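PDB 5F7U: cycloalternan-forming enzyme from Listeria monocytogenes serovar 1/2a, which is a multidomain protein of glycoside hydrolase family 31, with a TIM barrel and a family 6 carbohydrate-binding module, and binds glycans at several sites. Local coordinates for residues D14-T19 with Y270-Y275; R494-Q499 with M541-D546. The protein carries 1 engineered substitution. One frame throughout, in Å; residues are numbered along the deposited sequence.

Interaction 1: D14-T19 with Y270-Y275. With GLC (alpha-D-glucopyranose), chain F.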
ATOM      1  N   ASP A  14      16.615   8.100  25.481  1.00 16.41           N
ATOM      2  CA  ASP A  14      15.495   8.545  24.662  1.00 17.45           C
ATOM      3  C   ASP A  14      14.483   7.423  24.409  1.00 17.30           C
ATOM      4  O   ASP A  14      13.541   7.604  23.629  1.00 17.64           O
ATOM      5  CB  ASP A  14      16.010   9.116  23.335  1.00 18.78           C
ATOM      6  CG  ASP A  14      16.797  10.390  23.521  1.00 19.65           C
ATOM      7  OD1 ASP A  14      16.379  11.251  24.323  1.00 20.72           O
ATOM      8  OD2 ASP A  14      17.844  10.549  22.862  1.00 20.61           O
ATOM      9  N   ASP A  15      14.689   6.275  25.058  1.00 16.54           N
ATOM     10  CA  ASP A  15      13.863   5.073  24.853  1.00 17.11           C
ATOM     11  C   ASP A  15      13.866   4.600  23.381  1.00 17.13           C
ATOM     12  O   ASP A  15      12.891   4.023  22.894  1.00 17.09           O
ATOM     13  CB  ASP A  15      12.420   5.338  25.330  1.00 18.94           C
ATOM     14  CG  ASP A  15      11.655   4.061  25.639  1.00 20.02           C
ATOM     15  OD1 ASP A  15      12.227   3.140  26.227  1.00 20.62           O
ATOM     16  OD2 ASP A  15      10.475   4.011  25.259  1.00 22.90           O
ATOM     17  N   ASP A  16      14.967   4.840  22.682  1.00 16.52           N
ATOM     18  CA  ASP A  16      15.046   4.459  21.272  1.00 17.29           C
ATOM     19  C   ASP A  16      15.079   2.931  21.179  1.00 16.55           C
ATOM     20  O   ASP A  16      15.748   2.274  21.997  1.00 15.70           O
ATOM     21  CB  ASP A  16      16.282   5.093  20.630  1.00 18.33           C
ATOM     22  CG  ASP A  16      16.263   4.977  19.124  1.00 20.92           C
ATOM     23  OD1 ASP A  16      15.672   5.828  18.430  1.00 22.92           O
ATOM     24  OD2 ASP A  16      16.836   4.011  18.620  1.00 22.11           O
ATOM     25  N   LEU A  17      14.345   2.363  20.221  1.00 16.86           N
ATOM     26  CA  LEU A  17      14.345   0.899  20.054  1.00 16.91           C
ATOM     27  C   LEU A  17      15.708   0.381  19.592  1.00 16.83           C
ATOM     28  O   LEU A  17      16.093  -0.732  19.936  1.00 17.19           O
ATOM     29  CB  LEU A  17      13.285   0.437  19.040  1.00 18.00           C
ATOM     30  CG  LEU A  17      13.024  -1.072  18.888  1.00 18.66           C
ATOM     31  CD1 LEU A  17      12.565  -1.689  20.209  1.00 18.51           C
ATOM     32  CD2 LEU A  17      12.022  -1.333  17.778  1.00 19.81           C
ATOM     33  N   TYR A  18      16.400   1.173  18.783  1.00 16.79           N
ATOM     34  CA  TYR A  18      17.533   0.662  18.006  1.00 17.20           C
ATOM     35  C   TYR A  18      18.873   1.001  18.625  1.00 17.32           C
ATOM     36  O   TYR A  18      19.873   0.311  18.354  1.00 18.25           O
ATOM     37  CB  TYR A  18      17.459   1.189  16.573  1.00 17.52           C
ATOM     38  CG  TYR A  18      16.195   0.757  15.840  1.00 17.76           C
ATOM     39  CD1 TYR A  18      15.913  -0.601  15.615  1.00 18.11           C
ATOM     40  CD2 TYR A  18      15.286   1.713  15.355  1.00 17.96           C
ATOM     41  CE1 TYR A  18      14.758  -0.997  14.946  1.00 18.62           C
ATOM     42  CE2 TYR A  18      14.142   1.329  14.672  1.00 18.64           C
ATOM     43  CZ  TYR A  18      13.874  -0.021  14.487  1.00 19.08           C
ATOM     44  OH  TYR A  18      12.749  -0.404  13.831  1.00 19.89           O
ATOM     45  N   THR A  19      18.905   2.055  19.433  1.00 16.85           N
ATOM     46  CA  THR A  19      20.171   2.546  20.010  1.00 17.01           C
ATOM     47  C   THR A  19      20.012   2.870  21.489  1.00 16.27           C
ATOM     48  O   THR A  19      18.892   2.952  22.002  1.00 15.78           O
ATOM     49  CB  THR A  19      20.724   3.814  19.312  1.00 17.87           C
ATOM     50  OG1 THR A  19      19.855   4.933  19.530  1.00 18.41           O
ATOM     51  CG2 THR A  19      20.914   3.625  17.809  1.00 19.24           C
ATOM     52  N   TYR A 270       7.000  -0.211  15.042  1.00 12.26           N
ATOM     53  CA  TYR A 270       7.724   0.932  15.586  1.00 12.94           C
ATOM     54  C   TYR A 270       7.972   1.895  14.442  1.00 13.01           C
ATOM     55  O   TYR A 270       8.744   1.588  13.515  1.00 13.56           O
ATOM     56  CB  TYR A 270       9.074   0.448  16.139  1.00 13.45           C
ATOM     57  CG  TYR A 270       9.859   1.482  16.912  1.00 14.16           C
ATOM     58  CD1 TYR A 270       9.514   1.807  18.245  1.00 14.78           C
ATOM     59  CD2 TYR A 270      10.995   2.086  16.349  1.00 14.56           C
ATOM     60  CE1 TYR A 270      10.259   2.728  18.975  1.00 15.29           C
ATOM     61  CE2 TYR A 270      11.743   3.002  17.070  1.00 15.12           C
ATOM     62  CZ  TYR A 270      11.375   3.323  18.371  1.00 15.48           C
ATOM     63  OH  TYR A 270      12.145   4.229  19.069  1.00 16.54           O
ATOM     64  N   VAL A 271       7.356   3.064  14.508  1.00 13.04           N
ATOM     65  CA  VAL A 271       7.574   4.064  13.457  1.00 13.27           C
ATOM     66  C   VAL A 271       8.980   4.655  13.588  1.00 13.64           C
ATOM     67  O   VAL A 271       9.465   4.907  14.703  1.00 13.54           O
ATOM     68  CB  VAL A 271       6.503   5.187  13.452  1.00 13.55           C
ATOM     69  CG1 VAL A 271       5.097   4.601  13.229  1.00 13.42           C
ATOM     70  CG2 VAL A 271       6.563   6.066  14.705  1.00 14.39           C
ATOM     71  N   TYR A 272       9.632   4.867  12.449  1.00 13.87           N
ATOM     72  CA  TYR A 272      10.988   5.389  12.476  1.00 14.93           C
ATOM     73  C   TYR A 272      11.300   6.101  11.177  1.00 14.96           C
ATOM     74  O   TYR A 272      10.838   5.681  10.115  1.00 14.16           O
ATOM     75  CB  TYR A 272      11.995   4.259  12.752  1.00 16.20           C
ATOM     76  CG  TYR A 272      13.345   4.750  13.193  1.00 17.79           C
ATOM     77  CD1 TYR A 272      13.613   5.039  14.543  1.00 18.99           C
ATOM     78  CD2 TYR A 272      14.355   4.914  12.264  1.00 18.66           C
ATOM     79  CE1 TYR A 272      14.881   5.490  14.933  1.00 20.56           C
ATOM     80  CE2 TYR A 272      15.601   5.373  12.628  1.00 20.57           C
ATOM     81  CZ  TYR A 272      15.861   5.655  13.950  1.00 21.21           C
ATOM     82  OH  TYR A 272      17.140   6.103  14.221  1.00 24.48           O
ATOM     83  N   ASN A 273      12.042   7.201  11.284  1.00 14.56           N
ATOM     84  CA  ASN A 273      12.516   7.917  10.098  1.00 14.67           C
ATOM     85  C   ASN A 273      13.908   7.391   9.688  1.00 14.77           C
ATOM     86  O   ASN A 273      14.937   7.862  10.206  1.00 14.65           O
ATOM     87  CB  ASN A 273      12.518   9.448  10.347  1.00 15.18           C
ATOM     88  CG  ASN A 273      13.186  10.223   9.204  1.00 15.63           C
ATOM     89  OD1 ASN A 273      13.329   9.698   8.114  1.00 15.60           O
ATOM     90  ND2 ASN A 273      13.615  11.457   9.466  1.00 16.04           N
ATOM     91  N   GLU A 274      13.925   6.403   8.776  1.00 14.61           N
ATOM     92  CA  GLU A 274      15.180   5.793   8.282  1.00 15.10           C
ATOM     93  C   GLU A 274      15.410   6.210   6.843  1.00 15.51           C
ATOM     94  O   GLU A 274      14.648   5.836   5.962  1.00 15.90           O
ATOM     95  CB  GLU A 274      15.148   4.248   8.376  1.00 15.29           C
ATOM     96  CG  GLU A 274      16.478   3.572   7.978  1.00 15.56           C
ATOM     97  CD  GLU A 274      17.628   3.913   8.934  1.00 16.39           C
ATOM     98  OE1 GLU A 274      17.365   4.291  10.092  1.00 16.56           O
ATOM     99  OE2 GLU A 274      18.805   3.828   8.520  1.00 17.18           O
ATOM    100  N   TYR A 275      16.461   6.996   6.627  1.00 15.99           N
ATOM    101  CA  TYR A 275      16.747   7.562   5.301  1.00 16.69           C
ATOM    102  C   TYR A 275      17.444   6.533   4.403  1.00 16.83           C
ATOM    103  O   TYR A 275      18.488   5.994   4.786  1.00 16.82           O
ATOM    104  CB  TYR A 275      17.619   8.790   5.536  1.00 17.00           C
ATOM    105  CG  TYR A 275      18.067   9.551   4.314  1.00 17.94           C
ATOM    106  CD1 TYR A 275      17.179  10.379   3.615  1.00 17.61           C
ATOM    107  CD2 TYR A 275      19.401   9.495   3.895  1.00 18.62           C
ATOM    108  CE1 TYR A 275      17.608  11.103   2.494  1.00 18.35           C
ATOM    109  CE2 TYR A 275      19.841  10.215   2.791  1.00 19.10           C
ATOM    110  CZ  TYR A 275      18.937  11.024   2.101  1.00 18.82           C
ATOM    111  OH  TYR A 275      19.375  11.735   0.986  1.00 19.45           O
TER
HETATM  112  C1  GLC F   1      16.687  14.121   6.287  1.00 38.74           C
HETATM  113  C2  GLC F   1      15.325  14.033   6.987  1.00 36.33           C
HETATM  114  C3  GLC F   1      14.207  13.658   6.004  1.00 33.93           C
HETATM  115  C4  GLC F   1      14.128  14.670   4.854  1.00 32.96           C
HETATM  116  C5  GLC F   1      15.529  14.738   4.204  1.00 36.21           C
HETATM  117  C6  GLC F   1      15.641  15.779   3.100  1.00 36.33           C
HETATM  118  O1  GLC F   1      17.144  12.811   5.924  1.00 43.14           O
HETATM  119  O2  GLC F   1      15.396  13.055   8.024  1.00 35.20           O
HETATM  120  O3  GLC F   1      12.972  13.561   6.710  1.00 33.34           O
HETATM  121  O4  GLC F   1      13.170  14.266   3.846  1.00 27.21           O
HETATM  122  O5  GLC F   1      16.621  14.967   5.122  1.00 38.79           O
HETATM  123  O6  GLC F   1      15.655  15.012   1.900  1.00 36.91           O
HETATM  124  O   HOH W   1      10.979   5.197  21.273  1.00 22.77           O
HETATM  125  O   HOH W   2      18.272   4.953  16.336  1.00 41.20           O
HETATM  126  O   HOH W   3      11.045   0.909  12.113  1.00 12.95           O
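Y18, Y270 and Y272 form an aromatic cluster where a loop of the N-terminal E-set-like region meets one of the galactose mutarotase-like region, a worked case of two beta modules joined through loops. The tightly packed part centres on Y270. L17 lies over one face of its ring, with CB 3.6 Å from the ring centroid, and CD2 of L17 follows the same ring back toward its root. Because CG of Y270 is anti to the backbone N (chi1 -172°), the ring reaches across to the opposite loop, and L17 N donates to Y270 OH at 3.1 Å with a fairly straight N-H...O angle of 156°. Two T-shaped stacks extend this packing. The edge of Y18, led by CE2, points at the face of Y272 with centroids 5.1 Å apart, while the edge of Y270 is turned, with some offset, toward the face of Y18. R283 adds cation-pi contacts to both Y18 and Y272.

D16 bonds back to its own loop: its OD2 accepts from Y18 N at 2.9 Å, from above the carboxylate plane, and from T19 N through the anti lone pair, an Asx turn through Y18 N that T19 N extends to an Asx motif. Its other oxygen, OD1, sits at the edge of Y272 and accepts from W543 NE1.

The looser side is polar and relies on water. One water joins D15 O to Y270 OH, another links D16 OD2 with Y272 OH, and a third lies 2.8 Å from Y18 OH while donating to Y270 O.

Interaction 2: R494-Q499 with M541-D546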
ATOM      1  N   ARG A 494      11.122  18.540  23.852  1.00 21.45           N
ATOM      2  CA  ARG A 494      11.844  18.841  22.607  1.00 21.56           C
ATOM      3  C   ARG A 494      12.382  17.575  21.955  1.00 21.08           C
ATOM      4  O   ARG A 494      12.780  16.650  22.649  1.00 20.97           O
ATOM      5  CB  ARG A 494      12.996  19.813  22.860  1.00 22.32           C
ATOM      6  CG  ARG A 494      12.546  21.150  23.438  1.00 23.47           C
ATOM      7  CD  ARG A 494      13.718  21.979  23.937  1.00 24.57           C
ATOM      8  NE  ARG A 494      13.237  23.256  24.455  1.00 25.86           N
ATOM      9  CZ  ARG A 494      13.111  24.369  23.732  1.00 26.01           C
ATOM     10  NH1 ARG A 494      13.450  24.388  22.452  1.00 25.59           N
ATOM     11  NH2 ARG A 494      12.636  25.473  24.300  1.00 27.24           N
ATOM     12  N   VAL A 495      12.382  17.553  20.621  1.00 20.82           N
ATOM     13  CA  VAL A 495      12.980  16.469  19.828  1.00 20.73           C
ATOM     14  C   VAL A 495      14.466  16.316  20.226  1.00 21.26           C
ATOM     15  O   VAL A 495      15.183  17.325  20.325  1.00 21.53           O
ATOM     16  CB  VAL A 495      12.853  16.775  18.316  1.00 20.40           C
ATOM     17  CG1 VAL A 495      13.573  15.741  17.471  1.00 20.38           C
ATOM     18  CG2 VAL A 495      11.385  16.832  17.907  1.00 20.30           C
ATOM     19  N   PRO A 496      14.940  15.068  20.460  1.00 21.61           N
ATOM     20  CA  PRO A 496      16.349  14.866  20.858  1.00 22.82           C
ATOM     21  C   PRO A 496      17.320  15.560  19.898  1.00 23.98           C
ATOM     22  O   PRO A 496      17.087  15.563  18.684  1.00 23.62           O
ATOM     23  CB  PRO A 496      16.515  13.342  20.768  1.00 22.02           C
ATOM     24  CG  PRO A 496      15.148  12.823  21.079  1.00 21.49           C
ATOM     25  CD  PRO A 496      14.218  13.781  20.377  1.00 21.26           C
ATOM     26  N   ALA A 497      18.380  16.147  20.463  1.00 25.91           N
ATOM     27  CA  ALA A 497      19.258  17.092  19.753  1.00 27.38           C
ATOM     28  C   ALA A 497      19.855  16.570  18.430  1.00 28.39           C
ATOM     29  O   ALA A 497      20.028  17.340  17.481  1.00 29.13           O
ATOM     30  CB  ALA A 497      20.342  17.611  20.695  1.00 28.33           C
ATOM     31  N   SER A 498      20.097  15.260  18.350  1.00 28.90           N
ATOM     32  CA  SER A 498      20.722  14.639  17.182  1.00 29.52           C
ATOM     33  C   SER A 498      19.773  14.355  16.006  1.00 29.21           C
ATOM     34  O   SER A 498      20.224  14.019  14.916  1.00 28.85           O
ATOM     35  CB  SER A 498      21.425  13.347  17.619  1.00 30.89           C
ATOM     36  OG  SER A 498      20.464  12.351  17.968  1.00 31.53           O
ATOM     37  N   GLN A 499      18.465  14.500  16.224  1.00 28.85           N
ATOM     38  CA  GLN A 499      17.477  14.080  15.234  1.00 28.53           C
ATOM     39  C   GLN A 499      17.068  15.212  14.308  1.00 28.57           C
ATOM     40  O   GLN A 499      17.475  16.363  14.501  1.00 28.99           O
ATOM     41  CB  GLN A 499      16.243  13.477  15.916  1.00 28.69           C
ATOM     42  CG  GLN A 499      16.565  12.397  16.937  1.00 30.39           C
ATOM     43  CD  GLN A 499      17.225  11.178  16.327  1.00 31.12           C
ATOM     44  OE1 GLN A 499      16.965  10.809  15.186  1.00 31.42           O
ATOM     45  NE2 GLN A 499      18.092  10.544  17.096  1.00 33.00           N
ATOM     46  N   MET A 541       8.820  11.490  15.761  1.00 15.69           N
ATOM     47  CA  MET A 541       9.615  12.412  16.534  1.00 16.38           C
ATOM     48  C   MET A 541       9.368  12.330  18.043  1.00 15.95           C
ATOM     49  O   MET A 541       9.921  13.114  18.790  1.00 16.07           O
ATOM     50  CB  MET A 541       9.334  13.838  16.044  1.00 18.16           C
ATOM     51  CG  MET A 541       9.860  14.085  14.646  1.00 19.45           C
ATOM     52  SD  MET A 541       8.950  15.433  13.873  1.00 22.35           S
ATOM     53  CE  MET A 541      10.020  15.716  12.465  1.00 22.74           C
ATOM     54  N   VAL A 542       8.560  11.362  18.472  1.00 15.27           N
ATOM     55  CA  VAL A 542       8.278  11.180  19.907  1.00 15.33           C
ATOM     56  C   VAL A 542       9.251  10.172  20.514  1.00 15.63           C
ATOM     57  O   VAL A 542       9.166   8.965  20.249  1.00 15.38           O
ATOM     58  CB  VAL A 542       6.814  10.726  20.162  1.00 15.01           C
ATOM     59  CG1 VAL A 542       6.600  10.384  21.637  1.00 15.13           C
ATOM     60  CG2 VAL A 542       5.833  11.800  19.727  1.00 15.07           C
ATOM     61  N   TRP A 543      10.148  10.679  21.351  1.00 16.36           N
ATOM     62  CA  TRP A 543      11.025   9.840  22.160  1.00 17.03           C
ATOM     63  C   TRP A 543      10.783  10.124  23.645  1.00 17.85           C
ATOM     64  O   TRP A 543      10.114  11.103  24.005  1.00 18.11           O
ATOM     65  CB  TRP A 543      12.483  10.133  21.804  1.00 17.34           C
ATOM     66  CG  TRP A 543      13.002   9.407  20.570  1.00 17.66           C
ATOM     67  CD1 TRP A 543      13.500   8.128  20.523  1.00 17.34           C
ATOM     68  CD2 TRP A 543      13.102   9.923  19.239  1.00 17.60           C
ATOM     69  NE1 TRP A 543      13.899   7.817  19.248  1.00 17.22           N
ATOM     70  CE2 TRP A 543      13.676   8.901  18.438  1.00 17.53           C
ATOM     71  CE3 TRP A 543      12.765  11.149  18.642  1.00 17.63           C
ATOM     72  CZ2 TRP A 543      13.919   9.067  17.073  1.00 17.24           C
ATOM     73  CZ3 TRP A 543      13.006  11.321  17.301  1.00 17.70           C
ATOM     74  CH2 TRP A 543      13.582  10.280  16.520  1.00 17.59           C
ATOM     75  N   GLY A 544      11.375   9.285  24.488  1.00 18.44           N
ATOM     76  CA  GLY A 544      11.421   9.519  25.938  1.00 19.83           C
ATOM     77  C   GLY A 544      10.230   8.847  26.589  1.00 20.89           C
ATOM     78  O   GLY A 544       9.092   9.058  26.185  1.00 20.76           O
ATOM     79  N   ARG A 545      10.488   8.052  27.618  1.00 21.19           N
ATOM     80  CA  ARG A 545       9.397   7.370  28.316  1.00 22.51           C
ATOM     81  C   ARG A 545       8.495   8.294  29.109  1.00 23.74           C
ATOM     82  O   ARG A 545       7.297   8.046  29.243  1.00 24.34           O
ATOM     83  CB  ARG A 545       9.967   6.359  29.260  1.00 23.15           C
ATOM     84  CG  ARG A 545      10.504   5.195  28.517  1.00 23.03           C
ATOM     85  CD  ARG A 545      10.052   3.967  29.249  1.00 23.27           C
ATOM     86  NE  ARG A 545      10.688   2.828  28.641  1.00 22.48           N
ATOM     87  CZ  ARG A 545      10.748   1.632  29.200  1.00 22.75           C
ATOM     88  NH1 ARG A 545      10.227   1.433  30.409  1.00 22.98           N
ATOM     89  NH2 ARG A 545      11.380   0.659  28.565  1.00 22.77           N
ATOM     90  N   ASP A 546       9.070   9.361  29.635  1.00 24.62           N
ATOM     91  CA  ASP A 546       8.316  10.240  30.527  1.00 26.18           C
ATOM     92  C   ASP A 546       7.621  11.380  29.782  1.00 24.68           C
ATOM     93  O   ASP A 546       6.905  12.197  30.392  1.00 24.77           O
ATOM     94  CB  ASP A 546       9.251  10.752  31.617  1.00 29.50           C
ATOM     95  CG  ASP A 546       9.680   9.644  32.573  1.00 33.06           C
ATOM     96  OD1 ASP A 546       8.830   9.222  33.391  1.00 36.74           O
ATOM     97  OD2 ASP A 546      10.854   9.191  32.520  1.00 34.78           O
TER
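V495 and M541 bring their CA atoms to 6.2 Å, the nearest backbone approach, yet no hydrogen bond crosses between the two loops, and the first of them folds back on itself in a type I beta turn from P496 to Q499, closed by Q499 N to P496 O at 3.0 Å. Side chains carry the contact, most of them against the indole of W543. Q499 crosses it at about a right angle: CG stands over the face, 4.1 Å from the centroid of the six-membered ring. With CG beside the backbone N (chi1 -51°) and the chain bent at chi2 (-64°), the amide also lies near the ring, Q499 OE1 being 3.7 Å from W543 CH2 and the two planes 37° apart. Both segments belong to the TIM barrel of the family, as parts of the excursions that follow its third and fourth strands, 452-457 and 534-536. The proline that begins the turn also crosses the indole at about a right angle, P496 CD coming to 3.5 Å from W543 CE3, and its CG lies close to W543 CB. V495 makes a looser apolar contact, with CG2 4.1 Å from M541 CB. Y493 OH bonds both M541 O and W543 N, and the indole N-H of W543 goes to the carboxylate of D16.

In the fold
Interactions 1 and 2, centred 10 Å apart, meet through the loop 14-19, which rests on 541-546 of the barrel. D16 OD1 and W543 NE1 are 2.8 Å apart in a hydrogen bond, so one tryptophan serves the barrel contact with its rings and the N-terminal loop with its N-H. D14 O and G544 N add a backbone bond at 2.9 Å, and D15 forms a salt bridge with R545. Interaction 1 reaches a bound glucose, and interaction 2 lies near it: 270-275 supplies N273 and Y275 to a glycan pocket, with Y275 CD1 3.4 Å from the sugar O1, and the M541 side chain comes within about 7 Å of the same glucose, at nearest atoms.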